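Local coordinates for 2-hydroxyhepta-2,4-diene-1, 7-dioateisomerase (Mycobacterium abscessus, PDB 3R6O), which probably acts as a magnesium-dependent isomerase of the fumarylacetoacetate hydrolase family, converting 2-hydroxyhepta-2,4-diene-1,7-dioate, at residues 170-174 / 175-179. Numbering follows the deposited sequence.
Sequences YRIER and SQAIK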
# COMPACT_ATOMS: atom_id res chain seq x y z
N TYR A 170 15.21 -5.00 4.42
CA TYR A 170 14.36 -5.52 5.48
C TYR A 170 15.25 -5.68 6.71
O TYR A 170 16.34 -6.22 6.59
CB TYR A 170 13.74 -6.85 5.06
CG TYR A 170 12.82 -7.48 6.10
CD1 TYR A 170 11.78 -6.75 6.69
CD2 TYR A 170 12.97 -8.82 6.47
CE1 TYR A 170 10.92 -7.34 7.64
CE2 TYR A 170 12.13 -9.42 7.42
CZ TYR A 170 11.11 -8.67 8.00
OH TYR A 170 10.29 -9.28 8.94
N ARG A 171 14.79 -5.21 7.87
CA ARG A 171 15.65 -5.15 9.08
C ARG A 171 16.98 -4.42 8.76
O ARG A 171 18.08 -4.92 9.06
CB ARG A 171 15.92 -6.53 9.69
CG ARG A 171 14.90 -6.99 10.70
CD ARG A 171 13.57 -7.38 10.05
NE ARG A 171 12.63 -7.92 11.02
CZ ARG A 171 12.48 -9.20 11.35
NH1 ARG A 171 13.23 -10.17 10.83
NH2 ARG A 171 11.56 -9.50 12.26
N ILE A 172 16.83 -3.26 8.15
CA ILE A 172 17.93 -2.36 7.83
C ILE A 172 18.51 -1.82 9.12
O ILE A 172 17.78 -1.35 9.98
CB ILE A 172 17.44 -1.18 6.98
CG1 ILE A 172 16.79 -1.70 5.69
CG2 ILE A 172 18.57 -0.15 6.68
CD1 ILE A 172 16.15 -0.63 4.90
N GLU A 173 19.83 -1.92 9.25
CA GLU A 173 20.49 -1.44 10.45
C GLU A 173 20.61 0.09 10.32
O GLU A 173 20.80 0.65 9.21
CB GLU A 173 21.85 -2.17 10.59
CG GLU A 173 22.26 -2.55 12.03
CD GLU A 173 21.30 -3.50 12.75
OE1 GLU A 173 20.41 -4.11 12.11
OE2 GLU A 173 21.44 -3.63 13.98
N ARG A 174 20.48 0.78 11.45
CA ARG A 174 20.58 2.22 11.52
C ARG A 174 21.73 2.82 10.70
O ARG A 174 21.51 3.72 9.91
CB ARG A 174 20.76 2.63 12.99
CG ARG A 174 20.32 4.00 13.33
CD ARG A 174 20.45 4.21 14.85
NE ARG A 174 19.66 3.20 15.57
CZ ARG A 174 19.08 3.37 16.76
NH1 ARG A 174 19.21 4.51 17.42
NH2 ARG A 174 18.37 2.38 17.29
N SER A 175 22.95 2.30 10.85
CA SER A 175 24.11 2.92 10.22
C SER A 175 24.14 2.70 8.70
O SER A 175 24.88 3.38 7.99
CB SER A 175 25.41 2.38 10.82
OG SER A 175 25.59 1.05 10.39
N GLN A 176 23.35 1.75 8.22
CA GLN A 176 23.18 1.46 6.81
C GLN A 176 21.93 2.07 6.19
O GLN A 176 21.77 2.02 4.99
CB GLN A 176 23.09 -0.06 6.58
CG GLN A 176 24.15 -0.95 7.25
CD GLN A 176 25.52 -0.82 6.65
OE1 GLN A 176 25.97 0.28 6.40
NE2 GLN A 176 26.20 -1.95 6.40
N ALA A 177 21.05 2.68 6.99
CA ALA A 177 19.83 3.31 6.48
C ALA A 177 20.09 4.26 5.28
O ALA A 177 19.35 4.25 4.31
CB ALA A 177 19.15 4.08 7.57
N ILE A 178 21.14 5.07 5.37
CA ILE A 178 21.48 6.07 4.34
C ILE A 178 21.72 5.43 2.96
O ILE A 178 21.36 6.01 1.91
CB ILE A 178 22.70 6.98 4.77
CG1 ILE A 178 22.97 8.09 3.74
CG2 ILE A 178 23.99 6.13 4.97
CD1 ILE A 178 21.80 9.01 3.47
N LYS A 179 22.31 4.23 2.96
CA LYS A 179 22.57 3.45 1.74
C LYS A 179 21.30 3.00 1.00
O LYS A 179 21.39 2.65 -0.19
CB LYS A 179 23.43 2.22 2.05
O HOH W 1 22.27 5.79 8.21
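I172 meets A177 across a pair of overlapping type I turns in the loop that links strands 155-165 and 181-192 of the fumarylacetoacetate hydrolase fold, a worked example of consecutive turns winding the chain within a connecting loop. The backbone sets the two turns, E173-Q176 and R174-A177, each closed by an i to i+3 bond: Q176 N donates to E173 O at 2.9 Å with an N-H...O angle of 137°, and A177 N donates to R174 O at 3.1 Å along a straighter line. A water extends the winding, giving a hydrogen to R174 O and accepting one from I178 N.

With chi1 at -58°, CG2 of I172 falls anti to the backbone N and comes to 3.7 Å from A177 CA, with A177 CB a little farther off. Both residues also pack on V265 of helix 261-269, so this small apolar patch seats the turns against that helix.

R174, followed outward from CB, adds an ionic tie to the same helix. CB sits beside the peptide nitrogen of its covalent neighbour S175; CG lies anti to the backbone N (chi1 -155°), and the chain runs on extended before bending at chi3. The side chain packs on A262, and the guanidinium ends in salt bridges from NH1 to E263 and from NH2 to E266. Back at the turns, the methyl of A177 lies close to the carbonyl that its own N-H engages, A177 CB being 3.3 Å from R174 O.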